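Local coordinates for ribosomal RNA small subunit methyltransferase E (Bacillus subtilis, PDB 1VHK), which probably methylates the N3 position of a uridine in 16S ribosomal RNA of the assembled small subunit, using S-adenosyl-L-methionine as methyl donor, at residues W97-Q100 and K101-L105; F113-A116 and R117-V120; V156-F159 and Q160-L163; S194-K197 and G198-L201; A214-E217 and R218-Q222. One frame throughout, in Å; residues are numbered along the deposited sequence.

Overall arrangement
All five contacts are local, lie in the methyltransferase domain and follow one another along the chain; none nests within or crosses another. Contact 1 forms the last turns of helix 94-104, the helix of the beta-alpha-beta unit that links strands 82-88 and 109-113. Contact 2 closes a beta turn just after strand 109-113. Contact 3 caps helix 159-165 and touches contact 2, Gln-114 meeting His-157. Contact 4 turns the chain into strand 200-205; its centre is about 22 Å from that of contact 5, on the following helix 213-221. Contact 5 packs against contact 3 and reaches contact 2 through Glu-215. Contacts 2, 3 and 5 thus tie two helices and a loop together, whereas contacts 1 and 4 touch none of the others.

Contact 1 of 5, residues W97-Q100 and K101-L105; sequences WIIQ and KGTEL
Lys-101 lies across the indole of Trp-97, one turn earlier on helix 94-104, and the two side chains run at a slant to each other. CD of Lys-101 sits over one face of the indole, 3.8 Å from the centroid of the Trp-97 six-membered ring and only 11° off its normal, a CH-pi contact. CE continues over the same face toward the pyrrole, 3.6 Å from Trp-97 NE1. The lysine chain starts beside its own backbone N, with CG anti to the carbonyl carbon (chi1 -35°), and bends at each later torsion, which keeps the methylenes against the ring while the ammonium passes beyond it. NZ is too far from the five-membered ring for more than a weak cation-pi attraction. It is held instead by Gln-100, whose side chain runs alongside in the same direction and accepts from Lys-101 NZ at OE1 (2.8 Å). Glu-104 closes the group through a salt bridge from its OE2 to Lys-101 NZ. Farther round the helix, Ile-99 O receives both Thr-103 N and Thr-103 OG1, each at 2.9 Å and from opposite faces of the carbonyl plane. This surface belongs to the dimer interface: Glu-237 of the second subunit pairs with Lys-101, Arg-235 of that subunit pairs with Glu-104, and the two Trp-97 rings meet edge-to-face. The buried lysine charge is therefore shared among an amide and two carboxylates, one from the partner chain, which would probably favour its protonated form.

Contact 2 of 5, residues F113-A116 and R117-V120; sequences FQAA and RSVV
Ser-118 N donates to Ala-115 O at 2.6 Å, closing a type I beta turn from Ala-115 to Ser-118 just after strand 109-113. A second bond runs the other way across the turn, from Ala-115 N to Ser-118 OG at 3.1 Å. The hydroxyl reaches that N-H because OG lies beside its own backbone N, anti to the carbonyl carbon (chi1 -81°), and this also brings it to 3.4 Å from Ala-115 CB. Farther out, Ser-118 OG also bonds to Leu-89 O, so the same hydroxyl ties the turn to the neighbouring loop. Ala-116 N at the turn's corner is taken by Glu-215 OE1 of helix 213-221, and Arg-117 NH1 makes weak bonds to the carbonyls of Gly-209 and Gly-210. At the base, Phe-113 is joined to Ser-87 and Leu-89 by backbone hydrogen bonds. The chain cannot be followed past Val-120, itself poorly ordered and touching a crystal neighbour, so its bond to Gln-114 is less certain: in the model the glutamine side chain bends at chi2, and NE2 donates to Val-120 O at 2.8 Å, with that oxygen only 6° out of the Gln-114 amide plane.

Contact 3 of 5, residues V156-F159 and Q160-L163; sequences VHSF and QQLL
OE1 of Gln-161 is gripped twice by Ser-158: the backbone N donates to it at 2.8 Å, and OG adds a weak bond at 3.2 Å. The first is nearly straight (167° at the hydrogen), lies in the plane of the Gln-161 amide and uses a lone pair of OE1. Ser-158 OG in turn accepts from Gln-161 N, also at 2.8 Å. The reciprocal pair is a capping box, with Ser-158 as N-cap of helix 159-165. To make it, Ser-158 OG sits between its own backbone N and carbonyl carbon (chi1 69°), facing the first turn, while Gln-161 CG lies beside its backbone N (chi1 -74°) and the extended chain carries OE1 back to Ser-158. The box occupies a backbone N-H ahead of the helix and one in its first turn, and Leu-162 N bonds to Ser-158 O at 3.2 Å. On the preceding residue, the His-157 ring crosses the Gln-161 side chain at about a right angle, with CD2 3.9 Å from Gln-161 CB and Leu-162 N at the ring's edge; its ND1 is bound to Asp-155 O. One turn on, Phe-159 CE1 packs against Leu-163 CD2 at 3.6 Å. Both of these apolar groups face helix 213-221, where they meet Arg-218, with Glu-215 beside Phe-159 and Leu-219 beside Leu-163. Phe-113 of strand 109-113 lies against Phe-159, Leu-162 and His-157, which sets the start of the helix against an inner strand of the parallel sheet.

Contact 4 of 5, residues S194-K197 and G198-L201; sequences SLPK and GSSL
Ser-199 meets Pro-196 O twice, with its backbone N and with its hydroxyl. The backbone bond, 2.9 Å from Ser-199 N to Pro-196 O, closes a type II beta turn from Pro-196 to Ser-199. The hydroxyl bond is modelled very short, and its exact length deserves little weight at this resolution. OG is in position for it because chi1 of Ser-199 (47°) sets it between the serine's own N and carbonyl carbon, pointing back into the turn. The backbone contributes through Gly-198, the third residue of the turn, with a positive phi (90°), a conformation that calls for glycine. Carbon atoms make van der Waals contacts with the hydroxyl: Pro-196 CD lies beside Ser-199 OG, and Leu-195 CB approaches the same OG at 3.5 Å. The apolar contact is between leucines, Leu-195 CD1 resting on Leu-201 CB at 3.9 Å, the two side chains crossing at about a right angle, with Lys-171 of the adjoining strand touching both and Ile-81 touching Leu-195. Beyond the turn, Ser-199 and Leu-201 bond by backbone to Lys-82 and Ser-200 to Lys-171, so strand 200-205 takes its place between strands 82-88 and 171-175. The chemistry implies a turn closed at the Pro-196 carbonyl by the backbone N-H of Ser-199, to which the hydroxyl probably adds, while Leu-195 packs on Leu-201 at the start of the strand.

Contact 5 of 5, residues A214-E217 and R218-Q222; sequences AEVE and RLTEQ
The guanidinium of Arg-218 has Ala-214 O at its edge, near its plane, while the carbonyl carbon of Glu-217 approaches it obliquely; Arg-218 NH1 is 4.1 Å from Glu-217 CB. The first torsion of the arginine, chi1 -19° and far from staggered, puts its CG by the carbonyl oxygen of Ala-214, four residues earlier, and the bends at chi2 and chi3 turn the guanidinium back over the helix toward Glu-221. There NH2 forms a salt bridge with OE2 of Glu-221, at a modelled length too short to be trusted. The carboxylate of Glu-215 is engaged elsewhere: OE2 takes the N-H of Thr-212 before the helix, OE1 that of Ala-116, and the chain packs beside Ala-115. Along the axis the helix keeps its regular bonds, among them Arg-218 N to Ala-214 O at 3.1 Å and Leu-219 N to Glu-215 O at 2.9 Å. All this belongs to helix 213-221, which follows strand 200-205 and leads to strand 225-227, the last strand at one edge of the parallel sheet in this domain of the SPOUT clan. Val-216 and Thr-220 both touch Thr-226 of that strand. On the same side of the helix Thr-220 binds Val-216 O with its backbone N at 2.7 Å, and also with OG1, in a bond modelled too short for its length to be trusted. The Val-216 and Thr-220 side chains meet at an oblique angle, with Val-216 CG1 4.2 Å from Thr-220 OG1. Leu-219 is buried, its CG 3.4 Å from Glu-215 O and its side chain against Met-166.

Contact 1 of 5, residues W97-Q100 and K101-L105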
loop_
_atom_site.group_PDB
_atom_site.type_symbol
_atom_site.label_atom_id
_atom_site.label_comp_id
_atom_site.label_asym_id
_atom_site.label_seq_id
_atom_site.Cartn_x
_atom_site.Cartn_y
_atom_site.Cartn_z
ATOM N N TRP A 97 8.132 -2.985 7.371
ATOM C CA TRP A 97 6.929 -2.312 6.879
ATOM C C TRP A 97 6.916 -2.355 5.356
ATOM O O TRP A 97 5.912 -2.599 4.711
ATOM C CB TRP A 97 6.913 -0.857 7.362
ATOM C CG TRP A 97 5.564 -0.332 7.731
ATOM C CD1 TRP A 97 4.852 -0.634 8.866
ATOM C CD2 TRP A 97 4.747 0.586 6.986
ATOM N NE1 TRP A 97 3.643 0.024 8.862
ATOM C CE2 TRP A 97 3.561 0.788 7.723
ATOM C CE3 TRP A 97 4.904 1.247 5.758
ATOM C CZ2 TRP A 97 2.540 1.634 7.284
ATOM C CZ3 TRP A 97 3.894 2.079 5.340
ATOM C CH2 TRP A 97 2.719 2.260 6.088
ATOM N N ILE A 98 8.132 -2.196 4.782
ATOM C CA ILE A 98 8.244 -2.232 3.327
ATOM C C ILE A 98 7.903 -3.632 2.832
ATOM O O ILE A 98 7.245 -3.760 1.807
ATOM C CB ILE A 98 9.621 -1.770 2.841
ATOM C CG1 ILE A 98 9.732 -0.244 2.892
ATOM C CG2 ILE A 98 9.887 -2.235 1.412
ATOM C CD1 ILE A 98 11.159 0.280 3.052
ATOM N N ILE A 99 8.310 -4.659 3.575
ATOM C CA ILE A 99 8.082 -6.043 3.124
ATOM C C ILE A 99 6.621 -6.399 3.267
ATOM O O ILE A 99 5.945 -6.976 2.429
ATOM C CB ILE A 99 8.963 -7.024 3.942
ATOM C CG1 ILE A 99 10.424 -6.906 3.423
ATOM C CG2 ILE A 99 8.530 -8.474 3.839
ATOM C CD1 ILE A 99 11.424 -7.499 4.402
ATOM N N GLN A 100 6.097 -6.046 4.453
ATOM C CA GLN A 100 4.716 -6.322 4.740
ATOM C C GLN A 100 3.779 -5.618 3.752
ATOM O O GLN A 100 3.003 -6.293 3.073
ATOM C CB GLN A 100 4.364 -6.000 6.180
ATOM C CG GLN A 100 2.870 -6.313 6.460
ATOM C CD GLN A 100 2.524 -6.113 7.918
ATOM O OE1 GLN A 100 2.184 -5.003 8.341
ATOM N NE2 GLN A 100 2.693 -7.162 8.705
ATOM N N LYS A 101 3.797 -4.282 3.702
ATOM C CA LYS A 101 2.805 -3.620 2.827
ATOM C C LYS A 101 3.064 -3.999 1.389
ATOM O O LYS A 101 2.136 -4.411 0.668
ATOM C CB LYS A 101 2.706 -2.151 3.128
ATOM C CG LYS A 101 2.898 -1.858 4.606
ATOM C CD LYS A 101 1.641 -1.553 5.339
ATOM C CE LYS A 101 1.606 -2.139 6.743
ATOM N NZ LYS A 101 0.571 -3.232 6.801
ATOM N N GLY A 102 4.364 -4.050 1.016
ATOM C CA GLY A 102 4.812 -4.470 -0.246
ATOM C C GLY A 102 4.185 -5.780 -0.687
ATOM O O GLY A 102 3.880 -5.948 -1.881
ATOM N N THR A 103 4.157 -6.795 0.186
ATOM C CA THR A 103 3.505 -8.049 -0.180
ATOM C C THR A 103 1.999 -7.797 -0.345
ATOM O O THR A 103 1.421 -8.180 -1.380
ATOM C CB THR A 103 3.774 -9.185 0.835
ATOM O OG1 THR A 103 5.196 -9.338 1.005
ATOM C CG2 THR A 103 3.214 -10.524 0.361
ATOM N N GLU A 104 1.365 -7.117 0.618
ATOM C CA GLU A 104 -0.074 -6.843 0.474
ATOM C C GLU A 104 -0.285 -6.250 -0.945
ATOM O O GLU A 104 -1.099 -6.765 -1.688
ATOM C CB GLU A 104 -0.682 -5.917 1.488
ATOM C CG GLU A 104 -0.363 -5.987 2.940
ATOM C CD GLU A 104 -0.972 -4.951 3.864
ATOM O OE1 GLU A 104 -2.116 -4.492 3.674
ATOM O OE2 GLU A 104 -0.318 -4.560 4.877
ATOM N N LEU A 105 0.507 -5.253 -1.366
ATOM C CA LEU A 105 0.382 -4.653 -2.643
ATOM C C LEU A 105 0.846 -5.397 -3.873
ATOM O O LEU A 105 0.864 -4.788 -4.971
ATOM C CB LEU A 105 0.958 -3.216 -2.638
ATOM C CG LEU A 105 0.222 -2.299 -1.653
ATOM C CD1 LEU A 105 1.103 -1.134 -1.249
ATOM C CD2 LEU A 105 -1.117 -1.829 -2.219
#

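Contact 2 of 5, residues F113-A116 and R117-V120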
loop_
_atom_site.group_PDB
_atom_site.type_symbol
_atom_site.label_atom_id
_atom_site.label_comp_id
_atom_site.label_asym_id
_atom_site.label_seq_id
_atom_site.Cartn_x
_atom_site.Cartn_y
_atom_site.Cartn_z
ATOM N N PHE A 113 19.731 -3.584 -0.074
ATOM C CA PHE A 113 21.135 -3.428 -0.498
ATOM C C PHE A 113 21.807 -2.342 0.285
ATOM O O PHE A 113 21.114 -1.428 0.731
ATOM C CB PHE A 113 21.226 -3.205 -2.016
ATOM C CG PHE A 113 20.676 -1.873 -2.449
ATOM C CD1 PHE A 113 19.379 -1.755 -2.912
ATOM C CD2 PHE A 113 21.458 -0.739 -2.368
ATOM C CE1 PHE A 113 18.884 -0.525 -3.279
ATOM C CE2 PHE A 113 20.952 0.499 -2.690
ATOM C CZ PHE A 113 19.648 0.607 -3.144
ATOM N N GLN A 114 23.121 -2.489 0.514
ATOM C CA GLN A 114 23.813 -1.434 1.288
ATOM C C GLN A 114 23.849 -0.173 0.443
ATOM O O GLN A 114 24.274 -0.266 -0.729
ATOM C CB GLN A 114 25.259 -1.845 1.590
ATOM C CG GLN A 114 25.920 -1.031 2.686
ATOM C CD GLN A 114 25.204 -1.119 4.015
ATOM O OE1 GLN A 114 24.740 -2.211 4.411
ATOM N NE2 GLN A 114 25.068 -0.002 4.737
ATOM N N ALA A 115 23.435 0.961 0.950
ATOM C CA ALA A 115 23.529 2.183 0.116
ATOM C C ALA A 115 24.468 3.199 0.756
ATOM O O ALA A 115 24.521 3.330 1.982
ATOM C CB ALA A 115 22.133 2.730 -0.102
ATOM N N ALA A 116 25.081 4.058 -0.053
ATOM C CA ALA A 116 26.032 5.054 0.421
ATOM C C ALA A 116 25.532 5.800 1.642
ATOM O O ALA A 116 26.261 5.963 2.645
ATOM C CB ALA A 116 26.402 6.003 -0.702
ATOM N N ARG A 117 24.269 6.249 1.623
ATOM C CA ARG A 117 23.711 6.934 2.770
ATOM C C ARG A 117 23.025 6.013 3.763
ATOM O O ARG A 117 22.440 6.527 4.723
ATOM C CB ARG A 117 22.774 8.063 2.348
ATOM C CG ARG A 117 23.535 9.300 1.882
ATOM C CD ARG A 117 22.825 9.955 0.721
ATOM N NE ARG A 117 23.545 11.137 0.247
ATOM C CZ ARG A 117 22.958 12.058 -0.513
ATOM N NH1 ARG A 117 21.691 11.927 -0.884
ATOM N NH2 ARG A 117 23.648 13.131 -0.868
ATOM N N SER A 118 23.052 4.702 3.566
ATOM C CA SER A 118 22.486 3.771 4.532
ATOM C C SER A 118 23.263 3.916 5.856
ATOM O O SER A 118 24.415 3.514 5.959
ATOM C CB SER A 118 22.573 2.329 4.074
ATOM O OG SER A 118 21.564 1.963 3.191
ATOM N N VAL A 119 22.606 4.461 6.855
ATOM C CA VAL A 119 23.159 4.727 8.157
ATOM C C VAL A 119 23.501 3.477 8.949
ATOM O O VAL A 119 24.271 3.546 9.913
ATOM C CB VAL A 119 22.235 5.629 9.009
ATOM C CG1 VAL A 119 21.526 6.647 8.127
ATOM C CG2 VAL A 119 21.243 4.807 9.815
ATOM N N VAL A 120 22.915 2.351 8.580
ATOM C CA VAL A 120 23.118 1.102 9.294
ATOM C C VAL A 120 24.067 0.170 8.570
ATOM O O VAL A 120 24.036 0.053 7.349
ATOM C CB VAL A 120 21.757 0.415 9.538
ATOM C CG1 VAL A 120 20.833 1.348 10.316
ATOM C CG2 VAL A 120 21.105 -0.002 8.229
#

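Contact 3 of 5, residues V156-F159 and Q160-L163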
loop_
_atom_site.group_PDB
_atom_site.type_symbol
_atom_site.label_atom_id
_atom_site.label_comp_id
_atom_site.label_asym_id
_atom_site.label_seq_id
_atom_site.Cartn_x
_atom_site.Cartn_y
_atom_site.Cartn_z
ATOM N N VAL A 156 20.974 -9.180 1.758
ATOM C CA VAL A 156 21.395 -7.789 1.535
ATOM C C VAL A 156 22.543 -7.758 0.529
ATOM O O VAL A 156 23.465 -8.556 0.500
ATOM C CB VAL A 156 21.692 -7.057 2.822
ATOM C CG1 VAL A 156 20.715 -7.512 3.914
ATOM C CG2 VAL A 156 23.122 -7.233 3.278
ATOM N N HIS A 157 22.345 -6.916 -0.488
ATOM C CA HIS A 157 23.239 -6.777 -1.602
ATOM C C HIS A 157 24.171 -5.584 -1.422
ATOM O O HIS A 157 23.792 -4.558 -0.872
ATOM C CB HIS A 157 22.435 -6.502 -2.900
ATOM C CG HIS A 157 21.917 -7.721 -3.584
ATOM N ND1 HIS A 157 21.185 -8.680 -2.959
ATOM C CD2 HIS A 157 22.022 -8.115 -4.883
ATOM C CE1 HIS A 157 20.898 -9.652 -3.816
ATOM N NE2 HIS A 157 21.379 -9.328 -5.002
ATOM N N SER A 158 25.412 -5.788 -1.875
ATOM C CA SER A 158 26.312 -4.605 -1.857
ATOM C C SER A 158 25.745 -3.725 -2.990
ATOM O O SER A 158 25.056 -4.266 -3.847
ATOM C CB SER A 158 27.729 -5.013 -2.193
ATOM O OG SER A 158 27.822 -5.421 -3.572
ATOM N N PHE A 159 26.088 -2.467 -3.048
ATOM C CA PHE A 159 25.670 -1.611 -4.149
ATOM C C PHE A 159 26.136 -2.194 -5.476
ATOM O O PHE A 159 25.403 -2.181 -6.452
ATOM C CB PHE A 159 26.214 -0.194 -3.971
ATOM C CG PHE A 159 25.626 0.743 -4.994
ATOM C CD1 PHE A 159 26.297 0.991 -6.176
ATOM C CD2 PHE A 159 24.394 1.339 -4.775
ATOM C CE1 PHE A 159 25.751 1.840 -7.126
ATOM C CE2 PHE A 159 23.845 2.178 -5.729
ATOM C CZ PHE A 159 24.531 2.429 -6.905
ATOM N N GLN A 160 27.363 -2.713 -5.505
ATOM C CA GLN A 160 27.935 -3.326 -6.691
ATOM C C GLN A 160 27.097 -4.526 -7.136
ATOM O O GLN A 160 26.765 -4.640 -8.317
ATOM C CB GLN A 160 29.366 -3.801 -6.441
ATOM C CG GLN A 160 30.252 -3.994 -7.626
ATOM C CD GLN A 160 29.872 -4.957 -8.698
ATOM O OE1 GLN A 160 29.781 -4.618 -9.899
ATOM N NE2 GLN A 160 29.648 -6.232 -8.343
ATOM N N GLN A 161 26.818 -5.422 -6.203
ATOM C CA GLN A 161 26.086 -6.647 -6.544
ATOM C C GLN A 161 24.750 -6.349 -7.206
ATOM O O GLN A 161 24.335 -7.003 -8.164
ATOM C CB GLN A 161 25.891 -7.511 -5.299
ATOM C CG GLN A 161 27.183 -8.207 -4.867
ATOM C CD GLN A 161 27.015 -8.859 -3.508
ATOM O OE1 GLN A 161 26.559 -8.192 -2.565
ATOM N NE2 GLN A 161 27.358 -10.142 -3.434
ATOM N N LEU A 162 24.067 -5.333 -6.680
ATOM C CA LEU A 162 22.800 -4.907 -7.223
ATOM C C LEU A 162 22.983 -4.528 -8.694
ATOM O O LEU A 162 22.353 -5.109 -9.594
ATOM C CB LEU A 162 22.218 -3.781 -6.383
ATOM C CG LEU A 162 21.006 -3.056 -7.007
ATOM C CD1 LEU A 162 19.717 -3.804 -6.708
ATOM C CD2 LEU A 162 20.952 -1.609 -6.552
ATOM N N LEU A 163 23.992 -3.713 -8.979
ATOM C CA LEU A 163 24.339 -3.340 -10.346
ATOM C C LEU A 163 24.485 -4.539 -11.267
ATOM O O LEU A 163 24.078 -4.455 -12.423
ATOM C CB LEU A 163 25.594 -2.499 -10.367
ATOM C CG LEU A 163 25.516 -0.996 -10.504
ATOM C CD1 LEU A 163 24.220 -0.400 -9.993
ATOM C CD2 LEU A 163 26.707 -0.355 -9.783
#

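Contact 4 of 5, residues S194-K197 and G198-L201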
loop_
_atom_site.group_PDB
_atom_site.type_symbol
_atom_site.label_atom_id
_atom_site.label_comp_id
_atom_site.label_asym_id
_atom_site.label_seq_id
_atom_site.Cartn_x
_atom_site.Cartn_y
_atom_site.Cartn_z
ATOM N N SER A 194 3.755 0.184 -20.808
ATOM C CA SER A 194 4.307 -0.535 -21.940
ATOM C C SER A 194 4.831 -1.920 -21.601
ATOM O O SER A 194 5.457 -2.565 -22.467
ATOM C CB SER A 194 5.441 0.303 -22.560
ATOM O OG SER A 194 6.687 0.021 -21.915
ATOM N N LEU A 195 4.737 -2.381 -20.351
ATOM C CA LEU A 195 5.213 -3.719 -20.002
ATOM C C LEU A 195 4.114 -4.747 -20.232
ATOM O O LEU A 195 2.937 -4.547 -19.901
ATOM C CB LEU A 195 5.728 -3.806 -18.578
ATOM C CG LEU A 195 7.007 -3.054 -18.211
ATOM C CD1 LEU A 195 7.185 -3.021 -16.694
ATOM C CD2 LEU A 195 8.231 -3.673 -18.872
ATOM N N PRO A 196 4.481 -5.881 -20.791
ATOM C CA PRO A 196 3.549 -6.951 -21.103
ATOM C C PRO A 196 3.342 -7.954 -19.991
ATOM O O PRO A 196 4.185 -8.225 -19.131
ATOM C CB PRO A 196 4.170 -7.609 -22.337
ATOM C CG PRO A 196 5.432 -6.906 -22.625
ATOM C CD PRO A 196 5.830 -6.201 -21.323
ATOM N N LYS A 197 2.179 -8.612 -20.017
ATOM C CA LYS A 197 1.872 -9.652 -19.024
ATOM C C LYS A 197 3.067 -10.586 -18.873
ATOM O O LYS A 197 3.589 -11.075 -19.878
ATOM C CB LYS A 197 0.659 -10.431 -19.469
ATOM C CG LYS A 197 0.076 -11.430 -18.519
ATOM C CD LYS A 197 -1.448 -11.316 -18.479
ATOM C CE LYS A 197 -2.078 -12.612 -17.991
ATOM N NZ LYS A 197 -1.892 -12.831 -16.528
ATOM N N GLY A 198 3.488 -10.819 -17.637
ATOM C CA GLY A 198 4.602 -11.686 -17.323
ATOM C C GLY A 198 5.958 -11.050 -17.275
ATOM O O GLY A 198 6.925 -11.720 -16.912
ATOM N N SER A 199 6.147 -9.795 -17.678
ATOM C CA SER A 199 7.465 -9.188 -17.729
ATOM C C SER A 199 7.960 -8.765 -16.356
ATOM O O SER A 199 7.178 -8.618 -15.429
ATOM C CB SER A 199 7.440 -7.976 -18.657
ATOM O OG SER A 199 6.299 -7.207 -18.332
ATOM N N SER A 200 9.265 -8.484 -16.235
ATOM C CA SER A 200 9.852 -8.146 -14.978
ATOM C C SER A 200 10.259 -6.699 -14.832
ATOM O O SER A 200 10.880 -6.117 -15.724
ATOM C CB SER A 200 11.063 -9.056 -14.692
ATOM O OG SER A 200 12.210 -8.603 -15.405
ATOM N N LEU A 201 10.017 -6.143 -13.624
ATOM C CA LEU A 201 10.410 -4.751 -13.396
ATOM C C LEU A 201 11.145 -4.580 -12.070
ATOM O O LEU A 201 10.742 -5.103 -11.037
ATOM C CB LEU A 201 9.191 -3.851 -13.476
ATOM C CG LEU A 201 9.359 -2.408 -12.991
ATOM C CD1 LEU A 201 10.169 -1.578 -13.994
ATOM C CD2 LEU A 201 8.005 -1.777 -12.698
#

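Contact 5 of 5, residues A214-E217 and R218-Q222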
loop_
_atom_site.group_PDB
_atom_site.type_symbol
_atom_site.label_atom_id
_atom_site.label_comp_id
_atom_site.label_asym_id
_atom_site.label_seq_id
_atom_site.Cartn_x
_atom_site.Cartn_y
_atom_site.Cartn_z
ATOM N N ALA A 214 26.507 9.944 -7.543
ATOM C CA ALA A 214 27.372 8.888 -8.043
ATOM C C ALA A 214 26.567 7.632 -8.360
ATOM O O ALA A 214 26.588 7.176 -9.507
ATOM C CB ALA A 214 28.494 8.598 -7.073
ATOM N N GLU A 215 25.800 7.161 -7.399
ATOM C CA GLU A 215 24.927 6.011 -7.483
ATOM C C GLU A 215 23.941 6.084 -8.641
ATOM O O GLU A 215 23.765 5.106 -9.380
ATOM C CB GLU A 215 24.152 5.848 -6.152
ATOM C CG GLU A 215 25.001 5.289 -5.023
ATOM C CD GLU A 215 24.323 5.386 -3.668
ATOM O OE1 GLU A 215 24.556 4.514 -2.802
ATOM O OE2 GLU A 215 23.562 6.365 -3.499
ATOM N N VAL A 216 23.293 7.246 -8.816
ATOM C CA VAL A 216 22.355 7.387 -9.937
ATOM C C VAL A 216 23.099 7.139 -11.243
ATOM O O VAL A 216 22.726 6.279 -12.043
ATOM C CB VAL A 216 21.629 8.725 -9.977
ATOM C CG1 VAL A 216 20.672 8.788 -11.172
ATOM C CG2 VAL A 216 20.854 8.974 -8.690
ATOM N N GLU A 217 24.222 7.837 -11.406
ATOM C CA GLU A 217 25.094 7.637 -12.547
ATOM C C GLU A 217 25.373 6.177 -12.844
ATOM O O GLU A 217 25.244 5.774 -14.009
ATOM C CB GLU A 217 26.403 8.405 -12.349
ATOM C CG GLU A 217 26.307 9.872 -12.733
ATOM C CD GLU A 217 27.663 10.486 -13.017
ATOM O OE1 GLU A 217 28.237 10.193 -14.088
ATOM O OE2 GLU A 217 28.175 11.266 -12.173
ATOM N N ARG A 218 25.711 5.343 -11.871
ATOM C CA ARG A 218 25.952 3.913 -12.138
ATOM C C ARG A 218 24.673 3.169 -12.509
ATOM O O ARG A 218 24.689 2.269 -13.365
ATOM C CB ARG A 218 26.597 3.265 -10.912
ATOM C CG ARG A 218 27.216 4.276 -9.967
ATOM C CD ARG A 218 28.703 4.070 -9.792
ATOM N NE ARG A 218 29.347 3.581 -10.992
ATOM C CZ ARG A 218 29.658 4.242 -12.089
ATOM N NH1 ARG A 218 29.392 5.539 -12.202
ATOM N NH2 ARG A 218 30.258 3.617 -13.099
ATOM N N LEU A 219 23.554 3.536 -11.868
ATOM C CA LEU A 219 22.275 2.907 -12.201
ATOM C C LEU A 219 21.849 3.277 -13.618
ATOM O O LEU A 219 21.511 2.407 -14.410
ATOM C CB LEU A 219 21.187 3.263 -11.177
ATOM C CG LEU A 219 21.400 2.719 -9.768
ATOM C CD1 LEU A 219 20.730 3.581 -8.721
ATOM C CD2 LEU A 219 20.941 1.278 -9.646
ATOM N N THR A 220 21.974 4.543 -13.995
ATOM C CA THR A 220 21.583 5.008 -15.320
ATOM C C THR A 220 22.390 4.389 -16.444
ATOM O O THR A 220 21.832 4.140 -17.535
ATOM C CB THR A 220 21.647 6.538 -15.403
ATOM O OG1 THR A 220 22.571 6.985 -14.396
ATOM C CG2 THR A 220 20.303 7.172 -15.123
ATOM N N GLU A 221 23.660 4.064 -16.211
ATOM C CA GLU A 221 24.483 3.417 -17.227
ATOM C C GLU A 221 24.187 1.929 -17.326
ATOM O O GLU A 221 24.467 1.291 -18.350
ATOM C CB GLU A 221 25.961 3.715 -17.052
ATOM C CG GLU A 221 26.508 3.488 -15.669
ATOM C CD GLU A 221 27.927 3.973 -15.465
ATOM O OE1 GLU A 221 28.204 5.160 -15.733
ATOM O OE2 GLU A 221 28.767 3.179 -14.989
ATOM N N GLN A 222 23.496 1.371 -16.324
ATOM C CA GLN A 222 23.031 -0.007 -16.364
ATOM C C GLN A 222 21.601 -0.061 -16.913
ATOM O O GLN A 222 20.877 -1.039 -16.688
ATOM C CB GLN A 222 23.034 -0.659 -14.987
ATOM C CG GLN A 222 24.380 -0.970 -14.387
ATOM C CD GLN A 222 25.191 -1.982 -15.173
ATOM O OE1 GLN A 222 24.749 -3.104 -15.433
ATOM N NE2 GLN A 222 26.398 -1.594 -15.572
#